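Local coordinates for protein L-glyceraldehyde 3-phosphate reductase (Clostridium beijerinckii, PDB 6HG6) that binds NADPH in a TIM-barrel aldo-keto reductase fold and probably uses it to reduce aldehydes, consistent with a role in furfural detoxification, at residues S149-D154 with N183-P188; N194-F199 with L283-K288. One frame throughout, in Å; residues are numbered along the deposited sequence. Where two conformers were deposited one is given.

Interaction 1. Residues S149-D154 with N183-P188; sequences SMMALD and NELKCP
Asp154 swings its carboxylate away from its own backbone N (chi1 178°), toward the turn at Leu185 and Cys187, while Leu185, its CG anti to the carbonyl carbon (chi1 -65°), reaches back toward the helix. The leucine's CD1 packs on Met151 CG at 3.7 Å, the two side chains crossing at about a right angle, and also lies against Asp154 CB: one methyl of the branched leucine fits between the aliphatic part of the methionine and the CB of the acid. Asp154 OD1 rests against Cys187 CB at 3.3 Å, and Cys187 SG lies 3.7 Å from Asp154 CA, where a small, weakly polar group fits close to the helix backbone. The carboxylate is divided between partners. OD1 forms a salt bridge with Lys158, one helical turn on, whereas Asp154 OD2 accepts a bond from water 1 at 2.6 Å. That water also donates to Leu185 O, 2.8 Å away. Lys158 NZ bonds Lys186 O as well. Lys186, the first residue to leave helical geometry, has positive phi (56°), as in the Schellman motif it forms after helix 172-184. An outer helix packed against the turn leading from the next helix into its strand belongs to the (beta/alpha)8 or TIM barrel.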
# COMPACT_ATOMS: atom_id res chain seq x y z
N SER A 149 15.57 -15.18 2.06
CA SER A 149 14.26 -14.50 2.06
C SER A 149 13.69 -14.46 0.64
O SER A 149 12.50 -14.73 0.44
CB SER A 149 14.36 -13.11 2.67
OG SER A 149 15.00 -13.16 3.94
N MET A 150 14.53 -14.18 -0.34
CA MET A 150 14.07 -14.06 -1.74
C MET A 150 13.72 -15.46 -2.28
O MET A 150 12.70 -15.59 -2.98
CB MET A 150 15.12 -13.37 -2.61
CG MET A 150 15.35 -11.88 -2.24
SD MET A 150 13.85 -10.86 -2.17
CE MET A 150 13.41 -10.93 -0.42
N MET A 151 14.47 -16.48 -1.93
CA MET A 151 14.14 -17.87 -2.36
C MET A 151 12.80 -18.29 -1.74
O MET A 151 12.08 -19.08 -2.37
CB MET A 151 15.26 -18.85 -2.02
CG MET A 151 16.43 -18.70 -2.96
SD MET A 151 17.77 -19.89 -2.63
CE MET A 151 16.81 -21.37 -2.99
N ALA A 152 12.46 -17.80 -0.55
CA ALA A 152 11.16 -18.07 0.08
C ALA A 152 10.05 -17.44 -0.76
O ALA A 152 9.04 -18.11 -1.01
CB ALA A 152 11.15 -17.58 1.53
N LEU A 153 10.21 -16.19 -1.23
CA LEU A 153 9.19 -15.56 -2.10
C LEU A 153 9.09 -16.40 -3.39
O LEU A 153 7.98 -16.64 -3.91
CB LEU A 153 9.58 -14.13 -2.42
CG LEU A 153 9.66 -13.16 -1.25
CD1 LEU A 153 9.87 -11.74 -1.74
CD2 LEU A 153 8.41 -13.22 -0.43
N ASP A 154 10.23 -16.82 -3.92
CA ASP A 154 10.25 -17.63 -5.16
C ASP A 154 9.48 -18.96 -4.93
O ASP A 154 8.69 -19.36 -5.79
CB ASP A 154 11.66 -17.88 -5.62
CG ASP A 154 11.73 -18.76 -6.86
OD1 ASP A 154 11.16 -18.33 -7.91
OD2 ASP A 154 12.31 -19.88 -6.76
N ASN A 183 15.61 -12.14 -10.33
CA ASN A 183 15.88 -12.32 -11.78
C ASN A 183 16.55 -13.69 -12.02
O ASN A 183 16.08 -14.41 -12.94
CB ASN A 183 16.75 -11.20 -12.36
CG ASN A 183 15.93 -10.05 -12.88
OD1 ASN A 183 14.82 -10.27 -13.37
ND2 ASN A 183 16.45 -8.84 -12.78
N GLU A 184 17.58 -14.04 -11.25
CA GLU A 184 18.33 -15.32 -11.40
C GLU A 184 17.39 -16.49 -11.05
O GLU A 184 17.54 -17.56 -11.68
CB GLU A 184 19.63 -15.25 -10.57
CG GLU A 184 20.55 -16.45 -10.70
CD GLU A 184 21.99 -16.21 -10.25
OE1 GLU A 184 22.48 -15.05 -10.36
OE2 GLU A 184 22.65 -17.20 -9.81
N LEU A 185 16.43 -16.31 -10.14
CA LEU A 185 15.45 -17.36 -9.81
C LEU A 185 14.29 -17.36 -10.81
O LEU A 185 13.47 -18.25 -10.70
CB LEU A 185 14.93 -17.12 -8.40
CG LEU A 185 15.98 -17.27 -7.31
CD1 LEU A 185 15.43 -16.75 -5.99
CD2 LEU A 185 16.44 -18.71 -7.19
N LYS A 186 14.23 -16.37 -11.72
CA LYS A 186 13.14 -16.22 -12.72
C LYS A 186 11.81 -16.16 -11.99
O LYS A 186 10.89 -16.93 -12.28
CB LYS A 186 13.18 -17.36 -13.74
CG LYS A 186 14.41 -17.35 -14.61
CD LYS A 186 14.23 -18.25 -15.80
CE LYS A 186 15.11 -17.85 -16.95
NZ LYS A 186 16.53 -17.99 -16.57
N CYS A 187 11.76 -15.30 -10.98
CA CYS A 187 10.58 -15.05 -10.15
C CYS A 187 10.04 -13.68 -10.45
O CYS A 187 10.75 -12.69 -10.27
CB CYS A 187 10.94 -15.12 -8.69
SG CYS A 187 9.50 -14.93 -7.62
N PRO A 188 8.77 -13.58 -10.92
CA PRO A 188 8.15 -12.27 -11.13
C PRO A 188 8.24 -11.42 -9.87
O PRO A 188 7.79 -11.82 -8.82
CB PRO A 188 6.68 -12.59 -11.44
CG PRO A 188 6.72 -14.03 -11.99
CD PRO A 188 7.89 -14.70 -11.29
O HOH W 1 13.42 -20.50 -9.04

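Interaction 2. Residues N194-F199 with L283-K288; sequences NRYSIF and LSWVLK
Beyond the end of barrel strand 189-195, the extended backbone at Tyr196 and Ser197 passes the last turn of helix 278-286, with the CA atoms of Ser197 and Val286 6.1 Å apart. The fold is the TIM barrel of aldo-keto reductases, and the contact joins the exit of its sixth strand to a helix that precedes the eighth, strand 294-297. Trp285 is the broad surface here. Ile198 lies over one face of the indole, its CG1 3.8 Å from the centroid of the five-membered ring in a CH-pi contact 26° off the normal; the slender ethyl arm of isoleucine can lie close over the flat ring. The Tyr196 ring meets the six-membered ring obliquely, with centroids 5.2 Å apart and planes at 47°, and Trp285 CZ3 sits over the tyrosine face, 3.6 Å from Tyr196 CZ. Since chi1 of Tyr196 (-169°) sets the ring opposite the backbone N, it projects from the chain toward the helix. Val286, compact and beta-branched, packs alongside: CG2 lies at the edge of the indole, in its plane, and approaches Tyr196 O at 3.5 Å, while CG1 lies against the tyrosine ring at CD2. Ile325 of helix 319-329 packs on both Ile198 and Trp285. The phenol oxygen of Tyr196, also hydrogen-bonded to Glu204 and Lys209, gives this buried aromatic a polar end. On the indole face opposite Ile198 lies water 2, which donates to Tyr196 OH (2.9 Å) and Trp285 O (2.8 Å) and accepts from Lys288 NZ at 2.8 Å.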
# COMPACT_ATOMS: atom_id res chain seq x y z
N ASN A 194 6.54 1.17 0.11
CA ASN A 194 7.36 2.05 0.97
C ASN A 194 6.55 3.24 1.49
O ASN A 194 5.64 3.72 0.81
CB ASN A 194 8.63 2.53 0.27
CG ASN A 194 9.62 1.44 -0.08
OD1 ASN A 194 9.35 0.66 -0.98
ND2 ASN A 194 10.73 1.37 0.66
N ARG A 195 6.91 3.70 2.67
CA ARG A 195 6.29 4.89 3.29
C ARG A 195 6.76 6.10 2.49
O ARG A 195 7.96 6.19 2.24
CB ARG A 195 6.72 5.05 4.76
CG ARG A 195 5.89 6.07 5.53
CD ARG A 195 6.15 6.11 7.05
NE ARG A 195 6.02 4.80 7.68
CZ ARG A 195 7.03 3.94 7.90
NH1 ARG A 195 8.28 4.24 7.56
NH2 ARG A 195 6.77 2.76 8.44
N TYR A 196 5.83 6.96 2.10
CA TYR A 196 6.15 8.19 1.32
C TYR A 196 5.06 9.22 1.53
O TYR A 196 3.89 8.87 1.38
CB TYR A 196 6.27 7.83 -0.16
CG TYR A 196 6.84 8.89 -1.06
CD1 TYR A 196 7.90 9.70 -0.67
CD2 TYR A 196 6.34 9.08 -2.34
CE1 TYR A 196 8.42 10.68 -1.52
CE2 TYR A 196 6.88 10.00 -3.21
CZ TYR A 196 7.92 10.82 -2.81
OH TYR A 196 8.42 11.75 -3.68
N SER A 197 5.45 10.43 1.90
CA SER A 197 4.50 11.56 2.06
C SER A 197 5.26 12.86 1.86
O SER A 197 6.49 12.85 1.84
CB SER A 197 3.86 11.57 3.41
OG SER A 197 4.85 11.89 4.38
N ILE A 198 4.53 13.95 1.80
CA ILE A 198 5.17 15.29 1.81
C ILE A 198 6.14 15.39 3.01
O ILE A 198 7.19 16.04 2.84
CB ILE A 198 4.08 16.37 1.83
CG1 ILE A 198 3.40 16.41 0.45
CG2 ILE A 198 4.65 17.71 2.22
CD1 ILE A 198 2.21 17.33 0.37
N PHE A 199 5.83 14.77 4.16
CA PHE A 199 6.66 14.85 5.39
C PHE A 199 7.66 13.69 5.53
O PHE A 199 8.53 13.76 6.44
CB PHE A 199 5.77 14.93 6.63
CG PHE A 199 5.12 16.28 6.82
CD1 PHE A 199 5.87 17.43 6.74
CD2 PHE A 199 3.76 16.38 7.04
CE1 PHE A 199 5.28 18.67 6.92
CE2 PHE A 199 3.17 17.62 7.22
CZ PHE A 199 3.92 18.76 7.12
N LEU A 283 -2.30 13.19 -1.30
CA LEU A 283 -2.43 11.97 -2.13
C LEU A 283 -1.95 12.27 -3.55
O LEU A 283 -1.17 11.48 -4.08
CB LEU A 283 -3.88 11.47 -2.15
CG LEU A 283 -4.47 11.05 -0.81
CD1 LEU A 283 -5.90 10.57 -1.02
CD2 LEU A 283 -3.64 9.99 -0.14
N SER A 284 -2.37 13.40 -4.11
CA SER A 284 -1.96 13.83 -5.47
C SER A 284 -0.43 13.98 -5.51
O SER A 284 0.17 13.58 -6.50
CB SER A 284 -2.61 15.08 -5.89
OG SER A 284 -4.01 14.90 -5.92
N TRP A 285 0.18 14.54 -4.47
CA TRP A 285 1.63 14.79 -4.48
C TRP A 285 2.40 13.47 -4.55
O TRP A 285 3.38 13.36 -5.31
CB TRP A 285 1.99 15.66 -3.27
CG TRP A 285 3.44 16.00 -3.22
CD1 TRP A 285 4.02 17.14 -3.69
CD2 TRP A 285 4.50 15.21 -2.67
NE1 TRP A 285 5.36 17.09 -3.47
CE2 TRP A 285 5.70 15.94 -2.85
CE3 TRP A 285 4.57 13.98 -2.02
CZ2 TRP A 285 6.94 15.47 -2.46
CZ3 TRP A 285 5.81 13.52 -1.62
CH2 TRP A 285 6.96 14.26 -1.81
N VAL A 286 2.01 12.48 -3.77
CA VAL A 286 2.72 11.18 -3.78
C VAL A 286 2.70 10.57 -5.19
O VAL A 286 3.65 9.83 -5.51
CB VAL A 286 2.09 10.27 -2.71
CG1 VAL A 286 2.39 8.85 -2.96
CG2 VAL A 286 2.54 10.70 -1.33
N LEU A 287 1.66 10.82 -5.97
CA LEU A 287 1.48 10.27 -7.35
C LEU A 287 2.07 11.17 -8.44
O LEU A 287 1.89 10.86 -9.62
CB LEU A 287 -0.02 10.10 -7.62
CG LEU A 287 -0.69 8.94 -6.87
CD1 LEU A 287 -2.19 9.03 -7.05
CD2 LEU A 287 -0.18 7.58 -7.31
N LYS A 288 2.71 12.27 -8.10
CA LYS A 288 3.08 13.25 -9.15
C LYS A 288 4.06 12.65 -10.16
O LYS A 288 4.05 13.10 -11.32
CB LYS A 288 3.61 14.54 -8.52
CG LYS A 288 4.98 14.50 -7.87
CD LYS A 288 5.21 15.78 -7.11
CE LYS A 288 6.64 16.06 -6.71
NZ LYS A 288 7.43 14.87 -6.37
O HOH W 2 6.08 12.89 -5.02

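Following the chain from the N terminus, helix 146-158 leads through strand 162-168 and helix 172-184 back to interaction 1, closing a loop of 28 intervening residues between an outer helix and the turn after its neighbour. Pro188 then opens the way into strand 189-195, whose far end begins interaction 2. This second loop is longer, with 83 residues between its segments, and includes strand 218-222 before returning on helix 278-286. The loops therefore follow in series, neither nesting nor crossing. The centres of interactions 1 and 2 are about 29 Å apart. Interaction 1 ties an outer helix to the turn after the next one, whereas interaction 2 anchors a strand exit to a later helix, about 7 Å from NADPH at the Ser197 side chain.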